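Local coordinates for protein phosphoethanolamine N-methyltransferase 1 (PDB 4KRG) that probably catalyses S-adenosylmethionine-dependent N-methylation of phosphoethanolamine, an early step in nematode phosphocholine synthesis, at residues D288-P293 / E399-L404; V312-L317 / C323-V328; T297-T302 / A393-P398; S284-D289 / L461-L466. All blocks are in the same frame, centred on the assembly; numbering follows the deposited sequence.

Interaction 1: residues D288-P293 / E399-L404; sequences DDEVVP and EAKVVL. With BOG (octyl beta-D-glucopyranoside), chain F.
Asp288 OD1 receives the backbone N-H groups of Val291 and Glu290, the two loop residues that lie against Lys401. Val291 N is 3.0 Å from Asp288 OD1 and meets it nearly along the C-O axis, with an N-H...O angle of 147°. The OD1 bond from Val291 N makes this an Asx motif. The bond from Glu290 N is weak. Val292 N donates to Asp288 O at 2.9 Å and closes the same turn. The turn lies in the loop between helix 280-283 and strand 297-302, where it packs on strand 400-408. The strand lends alternate residues to the contact, Lys401 and Val403. Lys401 runs its methylenes past the loop backbone, with Lys401 CE 3.2 Å from Glu290 O and Lys401 CD 3.8 Å from Val291 CA. A bend at the end of the lysine (chi4 -52°) then leaves Lys401 NZ 5.0 Å from Glu290 OE1. The charges are opposite but not in contact. Deeper in, Val291 CG1 packs on Val403 CG2 at 4.0 Å, the two side chains crossing at about a right angle. A water donates to Val291 O at 2.9 Å and accepts a weak bond from Lys401 N. On the outer side of the turn, O6 of an octyl glucoside donates to Asp289 OD1 at 2.7 Å. Asp289 N returns a weak bond to the same O6.

Interaction 2: residues V312-L317 / C323-V328; sequences VNSHLL and CNVWNV. With BOG (octyl beta-D-glucopyranoside), chain F.
Leu317 packs on Val325 and Cys323, and Ser314 lies on Val325 by van der Waals contact. Val325 uses both branches. Its CG1, trans to the backbone N (chi1 176°), lies 3.5 Å from Ser314 OG. Its CG2 meets Leu317 CD2 at 3.9 Å, and the two side chains cross at about a right angle. Cys323 SG sits beside the same leucine, 4.2 Å from Leu317 CG and 3.8 Å from Leu317 O. At the other end of the strand segment, Ser314 OG lies 3.6 Å from Asn327 CB.

The polar part fixes the start of the helix. Asn313 is the N-cap, and its OD1 accepts from Leu316 N at 3.2 Å. The bond is fairly straight at the hydrogen (161°), but the donor stands above the carbonyl plane. Asp280 takes the amide nitrogen of Asn313.

A detergent tail lies along the helix, with C6' of octyl glucoside 3.6 Å from Leu316 CD2.

Helix 314-321 is the connecting helix of a beta-alpha-beta unit, between strands 297-302 and 324-329. Val300 of the first strand packs against both Ser314 and Asn327, and strand 350-354 adjoins 324-329 on its other edge.

Interaction 3: residues T297-T302 / A393-P398; sequences TAYVFT and ASIMKP. With BOG (octyl beta-D-glucopyranoside), chain E.
Tyr299 and Met396 are the closest pair of backbone positions, with CA atoms 8.7 Å apart, so strand 297-302 and the short, weakly bonded strand 396-397 meet through side chains. Tyr299 points its CB at the second segment, and two side chains meet its ring and CB there. Ile395 comes over one face. Its CD1 is 4.1 Å from the centroid of the Tyr299 ring and 16° off the ring normal, a CH-pi contact. The methyl is displaced toward the rim, where Ile395 CD1 lies 4.0 Å from Tyr299 CE1. The Ile395 chain is extended at its end (chi2 173°), which carries CD1 out to the ring.

Met396 is a selenomethionine. It arrives at the root of the tyrosine, with Met396 CE 3.7 Å from Tyr299 CB. Bends at chi2 (-65°) and chi3 bring this methyl back to the strand. Both side chains cross the tyrosine at about a right angle. The Tyr299 hydroxyl is hydrogen-bonded to Ser361, which holds the far end of the ring.

At the border of the contact, Lys397 NZ donates to O4 of a bound octyl glucoside at 2.7 Å. The same ammonium forms a salt bridge with Asp373.

Strand 297-302 runs parallel to its two neighbours, 324-329 and 372-378. Phe372 of the latter meets the Tyr299 ring and also packs on Met396. Helix 358-367 supplies Leu358 against Tyr299 and Trp365 against Ile395, so the buried cluster lies between this helix and the strands.

Interaction 4: residues S284-D289 / L461-L466; sequences SNAIDD and LIKASL. With BOG (octyl beta-D-glucopyranoside), chain F.
Ala286 meets Lys463 through a hydrogen bond and Leu461 through carbon packing. The polar link is short: Lys463 NZ donates to Ala286 O at 2.6 Å. The ammonium lies in the carbonyl plane, with a C=O...N angle of 152°. Two successive bends in the lysine, chi3 55° and chi4 58°, fold the chain back so that NZ reaches this oxygen. A second electrostatic influence is longer. Asp288 OD2 is 4.8 Å from Lys463 NZ, too far for contact, though the opposite charges would probably favour the position of the ammonium.

The apolar part centres on the methyl of Ala286, which points at the strand. Ala286 CB is 3.5 Å from Leu461 CD2, tighter than usual for two carbons. It is also 3.7 Å from Lys463 CD. The methyl thus fits between two side chains that stand on the same face of strand 458-465. Val403 of the adjacent strand packs on Ala286 and Leu461 and continues this apolar patch. On the other face, Ile462 and Ala464 pack against helix 413-422.

Strand 458-465 runs antiparallel to both neighbours, 400-408 and 428-432. A reversed last strand inserted next to the edge strand is the hallmark of the class I methyltransferase fold, and the strand order here is consistent with it.

Overall arrangement
All four interactions lie in the C-terminal half of the chain, whose strands follow a methyltransferase-like order. The substrate and S-adenosylhomocysteine pockets are formed by residues in the N-terminal half. Interactions 1 and 4 start from one loop, share Asp288 and Asp289, and have centres 6 Å apart. Interactions 2 and 3, about 12 Å apart, meet at the paired strands 297-302 and 324-329. Along the chain, interaction 4 spans the longest sequence, with 1, 3 and 2 successively within it. Val292 on Cys323 joins interactions 1 and 2; Met396 on Leu466 joins 3 and 4. Interactions 1 and 4 thus join the loop before strand 297-302 to neighbouring strands 400-408 and 458-465, while 2 and 3 pack side chains around strand 297-302 and its neighbour.

Interaction 1: residues D288-P293 / E399-L404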
# COMPACT_ATOMS: atom_id res chain seq x y z
N ASP A 288 -13.16 -22.46 13.48
CA ASP A 288 -12.70 -23.08 14.72
C ASP A 288 -11.20 -23.29 14.60
O ASP A 288 -10.61 -22.89 13.60
CB ASP A 288 -13.42 -24.41 14.95
CG ASP A 288 -13.47 -25.29 13.71
OD1 ASP A 288 -12.45 -25.36 13.00
OD2 ASP A 288 -14.52 -25.90 13.45
N ASP A 289 -10.58 -23.93 15.59
CA ASP A 289 -9.13 -24.14 15.55
C ASP A 289 -8.70 -25.29 14.63
O ASP A 289 -7.51 -25.60 14.53
CB ASP A 289 -8.54 -24.31 16.95
CG ASP A 289 -9.06 -25.54 17.66
OD1 ASP A 289 -10.24 -25.90 17.47
OD2 ASP A 289 -8.27 -26.15 18.42
N GLU A 290 -9.65 -25.91 13.95
CA GLU A 290 -9.33 -26.81 12.85
C GLU A 290 -9.19 -26.02 11.55
O GLU A 290 -8.40 -26.38 10.68
CB GLU A 290 -10.39 -27.91 12.71
CG GLU A 290 -10.27 -29.03 13.73
CD GLU A 290 -9.07 -29.93 13.49
OE1 GLU A 290 -8.86 -30.34 12.33
OE2 GLU A 290 -8.34 -30.22 14.46
N VAL A 291 -9.96 -24.94 11.41
CA VAL A 291 -9.80 -24.02 10.29
C VAL A 291 -8.57 -23.15 10.49
O VAL A 291 -7.77 -22.95 9.57
CB VAL A 291 -11.03 -23.12 10.09
CG1 VAL A 291 -10.77 -22.09 9.01
CG2 VAL A 291 -12.25 -23.96 9.75
N VAL A 292 -8.41 -22.62 11.70
CA VAL A 292 -7.31 -21.73 12.05
C VAL A 292 -6.49 -22.28 13.21
O VAL A 292 -6.79 -22.02 14.37
CB VAL A 292 -7.81 -20.33 12.42
CG1 VAL A 292 -6.65 -19.37 12.60
CG2 VAL A 292 -8.72 -19.81 11.34
N PRO A 293 -5.45 -23.07 12.91
CA PRO A 293 -4.61 -23.59 14.01
C PRO A 293 -3.86 -22.46 14.71
O PRO A 293 -3.65 -21.40 14.12
CB PRO A 293 -3.63 -24.51 13.29
CG PRO A 293 -4.31 -24.87 11.99
CD PRO A 293 -5.05 -23.62 11.61
N GLU A 399 -4.60 -28.98 1.58
CA GLU A 399 -5.73 -29.19 2.49
C GLU A 399 -6.10 -27.98 3.34
O GLU A 399 -6.80 -28.12 4.34
CB GLU A 399 -5.50 -30.40 3.41
CG GLU A 399 -5.06 -31.66 2.68
CD GLU A 399 -5.11 -32.89 3.57
OE1 GLU A 399 -4.33 -32.95 4.55
OE2 GLU A 399 -5.93 -33.79 3.30
N ALA A 400 -5.64 -26.80 2.95
CA ALA A 400 -6.03 -25.58 3.64
C ALA A 400 -7.55 -25.49 3.63
O ALA A 400 -8.18 -25.83 2.63
CB ALA A 400 -5.43 -24.37 2.96
N LYS A 401 -8.14 -25.07 4.74
CA LYS A 401 -9.59 -24.94 4.84
C LYS A 401 -10.00 -23.51 4.55
O LYS A 401 -9.25 -22.57 4.82
CB LYS A 401 -10.07 -25.34 6.23
CG LYS A 401 -9.79 -26.78 6.60
CD LYS A 401 -10.18 -27.07 8.04
CE LYS A 401 -9.58 -28.38 8.51
NZ LYS A 401 -9.91 -29.47 7.55
N VAL A 402 -11.19 -23.34 3.98
CA VAL A 402 -11.69 -22.01 3.68
C VAL A 402 -13.07 -21.83 4.30
O VAL A 402 -13.78 -22.80 4.56
CB VAL A 402 -11.76 -21.74 2.17
CG1 VAL A 402 -10.42 -22.06 1.51
CG2 VAL A 402 -12.87 -22.56 1.53
N VAL A 403 -13.42 -20.57 4.57
CA VAL A 403 -14.74 -20.21 5.06
C VAL A 403 -15.17 -18.97 4.30
O VAL A 403 -14.46 -17.95 4.31
CB VAL A 403 -14.74 -19.93 6.59
CG1 VAL A 403 -16.14 -19.55 7.06
CG2 VAL A 403 -14.24 -21.13 7.36
N LEU A 404 -16.30 -19.05 3.61
CA LEU A 404 -16.77 -17.92 2.81
C LEU A 404 -18.13 -17.44 3.30
O LEU A 404 -19.02 -18.25 3.54
CB LEU A 404 -16.90 -18.33 1.34
CG LEU A 404 -15.70 -19.04 0.74
CD1 LEU A 404 -16.02 -19.49 -0.68
CD2 LEU A 404 -14.49 -18.13 0.75
C1 BOG F . -11.92 -19.34 20.17
O1 BOG F . -13.06 -18.55 20.28
C2 BOG F . -11.12 -19.24 21.46
O2 BOG F . -10.65 -17.91 21.60
C3 BOG F . -9.97 -20.19 21.49
O3 BOG F . -9.36 -20.13 22.81
C4 BOG F . -10.38 -21.59 21.19
O4 BOG F . -9.22 -22.44 21.07
C5 BOG F . -11.18 -21.69 19.90
O5 BOG F . -12.32 -20.75 19.87
C6 BOG F . -11.69 -23.06 19.77
O6 BOG F . -11.21 -23.61 18.57
C1' BOG F . -13.34 -17.80 19.09
C2' BOG F . -14.51 -16.80 19.34
C3' BOG F . -15.01 -16.18 18.04
C4' BOG F . -14.10 -15.63 17.13
C5' BOG F . -14.36 -15.66 15.60
C6' BOG F . -14.14 -14.29 14.95
C7' BOG F . -14.28 -14.30 13.40
C8' BOG F . -13.45 -13.24 12.75
O HOH W 1 -6.58 -24.93 7.75

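Interaction 2: residues V312-L317 / C323-V328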
# COMPACT_ATOMS: atom_id res chain seq x y z
N VAL A 312 -14.20 -8.92 7.28
CA VAL A 312 -13.77 -9.86 8.31
C VAL A 312 -13.04 -9.07 9.38
O VAL A 312 -12.22 -8.21 9.07
CB VAL A 312 -12.79 -10.89 7.71
CG1 VAL A 312 -12.19 -11.76 8.80
CG2 VAL A 312 -13.47 -11.74 6.66
N ASN A 313 -13.35 -9.36 10.64
CA ASN A 313 -12.69 -8.69 11.75
C ASN A 313 -11.36 -9.39 12.01
O ASN A 313 -11.26 -10.27 12.88
CB ASN A 313 -13.57 -8.73 13.00
CG ASN A 313 -13.05 -7.87 14.12
OD1 ASN A 313 -11.89 -7.44 14.11
ND2 ASN A 313 -13.91 -7.60 15.10
N SER A 314 -10.35 -9.00 11.25
CA SER A 314 -9.05 -9.66 11.28
C SER A 314 -8.36 -9.53 12.62
O SER A 314 -7.58 -10.41 13.02
CB SER A 314 -8.17 -9.15 10.14
OG SER A 314 -8.64 -9.61 8.89
N HIS A 315 -8.62 -8.44 13.33
CA HIS A 315 -8.06 -8.28 14.66
C HIS A 315 -8.65 -9.29 15.63
O HIS A 315 -7.93 -9.89 16.41
CB HIS A 315 -8.20 -6.84 15.15
CG HIS A 315 -7.12 -5.94 14.65
ND1 HIS A 315 -7.24 -5.21 13.48
CD2 HIS A 315 -5.88 -5.68 15.13
CE1 HIS A 315 -6.13 -4.53 13.28
NE2 HIS A 315 -5.29 -4.79 14.26
N LEU A 316 -9.96 -9.49 15.55
CA LEU A 316 -10.61 -10.48 16.40
C LEU A 316 -10.16 -11.89 16.01
O LEU A 316 -9.98 -12.76 16.87
CB LEU A 316 -12.13 -10.36 16.30
CG LEU A 316 -12.90 -11.36 17.16
CD1 LEU A 316 -12.63 -11.08 18.63
CD2 LEU A 316 -14.37 -11.28 16.86
N LEU A 317 -9.97 -12.11 14.71
CA LEU A 317 -9.47 -13.38 14.23
C LEU A 317 -8.12 -13.69 14.88
O LEU A 317 -7.96 -14.71 15.53
CB LEU A 317 -9.33 -13.36 12.71
CG LEU A 317 -9.08 -14.72 12.07
CD1 LEU A 317 -10.25 -15.63 12.34
CD2 LEU A 317 -8.88 -14.56 10.57
N CYS A 323 -3.40 -16.28 15.88
CA CYS A 323 -2.85 -16.50 14.55
C CYS A 323 -2.43 -15.18 13.93
O CYS A 323 -2.82 -14.12 14.40
CB CYS A 323 -3.90 -17.16 13.65
SG CYS A 323 -5.31 -16.11 13.23
N ASN A 324 -1.62 -15.26 12.88
CA ASN A 324 -1.26 -14.07 12.12
C ASN A 324 -2.21 -13.93 10.94
O ASN A 324 -2.75 -14.92 10.46
CB ASN A 324 0.19 -14.18 11.62
CG ASN A 324 1.16 -14.55 12.73
OD1 ASN A 324 1.09 -14.02 13.84
ND2 ASN A 324 2.07 -15.48 12.44
N VAL A 325 -2.44 -12.71 10.48
CA VAL A 325 -3.42 -12.49 9.43
C VAL A 325 -2.90 -11.53 8.37
O VAL A 325 -2.32 -10.49 8.70
CB VAL A 325 -4.76 -11.94 10.00
CG1 VAL A 325 -5.74 -11.63 8.87
CG2 VAL A 325 -5.39 -12.90 10.98
N TRP A 326 -3.08 -11.90 7.10
CA TRP A 326 -2.92 -10.97 5.99
C TRP A 326 -4.29 -10.73 5.36
O TRP A 326 -4.92 -11.65 4.85
CB TRP A 326 -1.96 -11.52 4.94
CG TRP A 326 -1.80 -10.59 3.78
CD1 TRP A 326 -2.56 -10.54 2.65
CD2 TRP A 326 -0.81 -9.57 3.65
NE1 TRP A 326 -2.10 -9.55 1.82
CE2 TRP A 326 -1.03 -8.93 2.41
CE3 TRP A 326 0.24 -9.12 4.46
CZ2 TRP A 326 -0.23 -7.88 1.96
CZ3 TRP A 326 1.04 -8.08 4.01
CH2 TRP A 326 0.79 -7.47 2.77
N ASN A 327 -4.75 -9.48 5.40
CA ASN A 327 -6.08 -9.13 4.94
C ASN A 327 -5.95 -8.22 3.73
O ASN A 327 -5.40 -7.12 3.82
CB ASN A 327 -6.83 -8.43 6.07
CG ASN A 327 -8.28 -8.06 5.72
OD1 ASN A 327 -8.68 -8.02 4.56
ND2 ASN A 327 -9.05 -7.77 6.75
N VAL A 328 -6.45 -8.70 2.60
CA VAL A 328 -6.42 -7.96 1.34
C VAL A 328 -7.65 -7.06 1.24
O VAL A 328 -8.77 -7.51 1.47
CB VAL A 328 -6.46 -8.93 0.14
CG1 VAL A 328 -6.35 -8.17 -1.17
CG2 VAL A 328 -5.36 -9.96 0.25
C1 BOG F . -11.92 -19.34 20.17
O1 BOG F . -13.06 -18.55 20.28
C2 BOG F . -11.12 -19.24 21.46
O2 BOG F . -10.65 -17.91 21.60
C3 BOG F . -9.97 -20.19 21.49
O3 BOG F . -9.36 -20.13 22.81
C4 BOG F . -10.38 -21.59 21.19
O4 BOG F . -9.22 -22.44 21.07
C5 BOG F . -11.18 -21.69 19.90
O5 BOG F . -12.32 -20.75 19.87
C6 BOG F . -11.69 -23.06 19.77
O6 BOG F . -11.21 -23.61 18.57
C1' BOG F . -13.34 -17.80 19.09
C2' BOG F . -14.51 -16.80 19.34
C3' BOG F . -15.01 -16.18 18.04
C4' BOG F . -14.10 -15.63 17.13
C5' BOG F . -14.36 -15.66 15.60
C6' BOG F . -14.14 -14.29 14.95
C7' BOG F . -14.28 -14.30 13.40
C8' BOG F . -13.45 -13.24 12.75

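Interaction 3: residues T297-T302 / A393-P398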
# COMPACT_ATOMS: atom_id res chain seq x y z
N THR A 297 -0.94 -18.65 9.78
CA THR A 297 -1.18 -17.41 9.07
C THR A 297 -2.41 -17.56 8.17
O THR A 297 -2.44 -18.39 7.28
CB THR A 297 0.03 -16.95 8.23
OG1 THR A 297 1.17 -16.78 9.10
CG2 THR A 297 -0.26 -15.63 7.55
N ALA A 298 -3.44 -16.76 8.44
CA ALA A 298 -4.67 -16.79 7.67
C ALA A 298 -4.62 -15.79 6.52
O ALA A 298 -4.09 -14.70 6.66
CB ALA A 298 -5.85 -16.47 8.57
N TYR A 299 -5.17 -16.17 5.37
CA TYR A 299 -5.31 -15.25 4.26
C TYR A 299 -6.73 -14.73 4.29
O TYR A 299 -7.68 -15.51 4.23
CB TYR A 299 -5.01 -15.96 2.95
CG TYR A 299 -5.09 -15.11 1.69
CD1 TYR A 299 -4.06 -14.25 1.34
CD2 TYR A 299 -6.19 -15.20 0.85
CE1 TYR A 299 -4.13 -13.48 0.18
CE2 TYR A 299 -6.27 -14.44 -0.30
CZ TYR A 299 -5.24 -13.59 -0.63
OH TYR A 299 -5.33 -12.85 -1.78
N VAL A 300 -6.89 -13.42 4.41
CA VAL A 300 -8.22 -12.82 4.48
C VAL A 300 -8.46 -11.88 3.29
O VAL A 300 -7.60 -11.07 2.96
CB VAL A 300 -8.43 -12.08 5.82
CG1 VAL A 300 -9.70 -11.22 5.79
CG2 VAL A 300 -8.50 -13.07 6.97
N PHE A 301 -9.62 -12.01 2.66
CA PHE A 301 -9.92 -11.24 1.46
C PHE A 301 -11.27 -10.54 1.64
O PHE A 301 -12.29 -11.20 1.81
CB PHE A 301 -9.93 -12.17 0.23
CG PHE A 301 -10.32 -11.49 -1.07
CD1 PHE A 301 -9.41 -10.71 -1.76
CD2 PHE A 301 -11.58 -11.67 -1.61
CE1 PHE A 301 -9.76 -10.11 -2.95
CE2 PHE A 301 -11.93 -11.08 -2.80
CZ PHE A 301 -11.03 -10.29 -3.47
N THR A 302 -11.27 -9.21 1.63
CA THR A 302 -12.51 -8.44 1.83
C THR A 302 -12.64 -7.29 0.83
O THR A 302 -12.14 -6.19 1.06
CB THR A 302 -12.62 -7.91 3.28
OG1 THR A 302 -11.50 -7.07 3.57
CG2 THR A 302 -12.65 -9.05 4.27
N ALA A 393 -5.37 -21.81 -4.73
CA ALA A 393 -4.61 -22.98 -4.27
C ALA A 393 -3.10 -22.81 -4.40
O ALA A 393 -2.34 -23.40 -3.64
CB ALA A 393 -5.07 -24.22 -5.00
N SER A 394 -2.66 -22.02 -5.38
CA SER A 394 -1.23 -21.84 -5.60
C SER A 394 -0.56 -21.07 -4.47
O SER A 394 0.67 -21.03 -4.39
CB SER A 394 -0.97 -21.16 -6.95
OG SER A 394 -1.50 -19.85 -6.96
N ILE A 395 -1.36 -20.45 -3.59
CA ILE A 395 -0.83 -19.81 -2.39
C ILE A 395 -1.37 -20.43 -1.10
O ILE A 395 -1.19 -19.86 -0.02
CB ILE A 395 -1.06 -18.28 -2.36
CG1 ILE A 395 -2.55 -17.95 -2.26
CG2 ILE A 395 -0.45 -17.61 -3.57
CD1 ILE A 395 -2.82 -16.47 -2.06
N MSE A 396 -2.01 -21.59 -1.20
CA MSE A 396 -2.52 -22.33 -0.03
C MSE A 396 -1.73 -23.60 0.24
O MSE A 396 -1.30 -24.28 -0.69
CB MSE A 396 -3.98 -22.75 -0.23
CG MSE A 396 -4.98 -21.64 -0.20
SE MSE A 396 -5.12 -20.77 1.54
CE MSE A 396 -4.67 -19.00 0.91
N LYS A 397 -1.55 -23.94 1.52
CA LYS A 397 -0.96 -25.23 1.85
C LYS A 397 -1.90 -26.34 1.39
O LYS A 397 -3.08 -26.09 1.15
CB LYS A 397 -0.67 -25.33 3.35
CG LYS A 397 0.40 -24.38 3.82
CD LYS A 397 1.15 -24.89 5.04
CE LYS A 397 1.95 -23.77 5.69
NZ LYS A 397 2.38 -24.13 7.07
N PRO A 398 -1.37 -27.57 1.23
CA PRO A 398 -2.28 -28.67 0.92
C PRO A 398 -3.35 -28.79 1.99
O PRO A 398 -3.02 -28.68 3.18
CB PRO A 398 -1.37 -29.90 0.97
CG PRO A 398 -0.02 -29.37 0.61
CD PRO A 398 0.04 -27.98 1.20
C1 BOG E . 3.68 -18.78 5.07
O1 BOG E . 3.80 -17.46 4.67
C2 BOG E . 4.89 -19.59 4.66
O2 BOG E . 4.95 -19.63 3.24
C3 BOG E . 4.79 -20.97 5.20
O3 BOG E . 6.00 -21.72 4.85
C4 BOG E . 4.60 -20.98 6.68
O4 BOG E . 4.43 -22.32 7.17
C5 BOG E . 3.38 -20.16 7.07
O5 BOG E . 3.50 -18.79 6.54
C6 BOG E . 3.24 -20.08 8.52
O6 BOG E . 1.90 -20.31 8.83
C1' BOG E . 2.55 -16.87 4.33
C2' BOG E . 2.82 -15.42 3.85
C3' BOG E . 3.58 -14.61 4.89
C4' BOG E . 3.00 -13.47 5.46
C5' BOG E . 3.36 -13.10 6.92
C6' BOG E . 2.79 -11.74 7.37
C7' BOG E . 1.40 -11.84 8.04
C8' BOG E . 1.48 -11.56 9.50

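Interaction 4: residues S284-D289 / L461-L466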
# COMPACT_ATOMS: atom_id res chain seq x y z
N SER A 284 -18.42 -16.90 13.64
CA SER A 284 -18.17 -17.63 14.88
C SER A 284 -18.64 -19.08 14.80
O SER A 284 -18.10 -19.95 15.48
CB SER A 284 -18.84 -16.92 16.06
OG SER A 284 -20.24 -17.12 16.04
N ASN A 285 -19.63 -19.35 13.97
CA ASN A 285 -20.14 -20.71 13.85
C ASN A 285 -19.56 -21.52 12.69
O ASN A 285 -20.07 -22.58 12.36
CB ASN A 285 -21.67 -20.73 13.78
CG ASN A 285 -22.27 -21.93 14.49
OD1 ASN A 285 -21.92 -22.23 15.63
ND2 ASN A 285 -23.17 -22.63 13.81
N ALA A 286 -18.48 -21.01 12.07
CA ALA A 286 -17.84 -21.71 10.96
C ALA A 286 -16.32 -21.76 11.08
O ALA A 286 -15.66 -22.58 10.44
CB ALA A 286 -18.24 -21.10 9.63
N ILE A 287 -15.76 -20.86 11.87
CA ILE A 287 -14.32 -20.86 12.08
C ILE A 287 -13.99 -21.43 13.46
O ILE A 287 -14.50 -20.95 14.48
CB ILE A 287 -13.70 -19.46 11.94
CG1 ILE A 287 -14.04 -18.85 10.57
CG2 ILE A 287 -12.20 -19.52 12.15
CD1 ILE A 287 -13.69 -17.38 10.47
N ASP A 288 -13.16 -22.46 13.48
CA ASP A 288 -12.70 -23.08 14.72
C ASP A 288 -11.20 -23.29 14.60
O ASP A 288 -10.61 -22.89 13.60
CB ASP A 288 -13.42 -24.41 14.95
CG ASP A 288 -13.47 -25.29 13.71
OD1 ASP A 288 -12.45 -25.36 13.00
OD2 ASP A 288 -14.52 -25.90 13.45
N ASP A 289 -10.58 -23.93 15.59
CA ASP A 289 -9.13 -24.14 15.55
C ASP A 289 -8.70 -25.29 14.63
O ASP A 289 -7.51 -25.60 14.53
CB ASP A 289 -8.54 -24.31 16.95
CG ASP A 289 -9.06 -25.54 17.66
OD1 ASP A 289 -10.24 -25.90 17.47
OD2 ASP A 289 -8.27 -26.15 18.42
N LEU A 461 -23.17 -19.15 4.28
CA LEU A 461 -21.91 -19.38 4.95
C LEU A 461 -21.40 -20.71 4.42
O LEU A 461 -22.07 -21.73 4.55
CB LEU A 461 -22.11 -19.44 6.46
CG LEU A 461 -20.87 -19.54 7.34
CD1 LEU A 461 -19.95 -18.35 7.11
CD2 LEU A 461 -21.28 -19.61 8.80
N ILE A 462 -20.23 -20.69 3.81
CA ILE A 462 -19.69 -21.87 3.14
C ILE A 462 -18.34 -22.27 3.73
O ILE A 462 -17.49 -21.42 4.01
CB ILE A 462 -19.57 -21.62 1.63
CG1 ILE A 462 -20.91 -21.14 1.07
CG2 ILE A 462 -19.09 -22.88 0.91
CD1 ILE A 462 -20.81 -20.45 -0.26
N LYS A 463 -18.15 -23.58 3.93
CA LYS A 463 -16.88 -24.13 4.38
C LYS A 463 -16.46 -25.20 3.38
O LYS A 463 -17.30 -25.98 2.92
CB LYS A 463 -17.01 -24.74 5.77
CG LYS A 463 -17.41 -23.76 6.87
CD LYS A 463 -17.82 -24.47 8.15
CE LYS A 463 -16.73 -25.41 8.66
NZ LYS A 463 -15.44 -24.71 8.91
N ALA A 464 -15.17 -25.23 3.05
CA ALA A 464 -14.62 -26.26 2.17
C ALA A 464 -13.11 -26.35 2.36
O ALA A 464 -12.55 -25.73 3.26
CB ALA A 464 -14.96 -25.97 0.71
N SER A 465 -12.46 -27.15 1.53
CA SER A 465 -11.02 -27.21 1.55
C SER A 465 -10.53 -27.51 0.15
O SER A 465 -11.34 -27.79 -0.74
CB SER A 465 -10.52 -28.28 2.52
OG SER A 465 -10.80 -29.57 2.04
N LEU A 466 -9.22 -27.47 -0.04
CA LEU A 466 -8.63 -27.76 -1.34
C LEU A 466 -8.01 -29.15 -1.35
O LEU A 466 -7.84 -29.78 -2.40
CB LEU A 466 -7.58 -26.70 -1.68
CG LEU A 466 -8.15 -25.30 -1.90
CD1 LEU A 466 -7.06 -24.26 -1.78
CD2 LEU A 466 -8.81 -25.22 -3.27
OXT LEU A 466 -7.66 -29.69 -0.30
C1 BOG F . -11.92 -19.34 20.17
O1 BOG F . -13.06 -18.55 20.28
C2 BOG F . -11.12 -19.24 21.46
O2 BOG F . -10.65 -17.91 21.60
C3 BOG F . -9.97 -20.19 21.49
O3 BOG F . -9.36 -20.13 22.81
C4 BOG F . -10.38 -21.59 21.19
O4 BOG F . -9.22 -22.44 21.07
C5 BOG F . -11.18 -21.69 19.90
O5 BOG F . -12.32 -20.75 19.87
C6 BOG F . -11.69 -23.06 19.77
O6 BOG F . -11.21 -23.61 18.57
C1' BOG F . -13.34 -17.80 19.09
C2' BOG F . -14.51 -16.80 19.34
C3' BOG F . -15.01 -16.18 18.04
C4' BOG F . -14.10 -15.63 17.13
C5' BOG F . -14.36 -15.66 15.60
C6' BOG F . -14.14 -14.29 14.95
C7' BOG F . -14.28 -14.30 13.40
C8' BOG F . -13.45 -13.24 12.75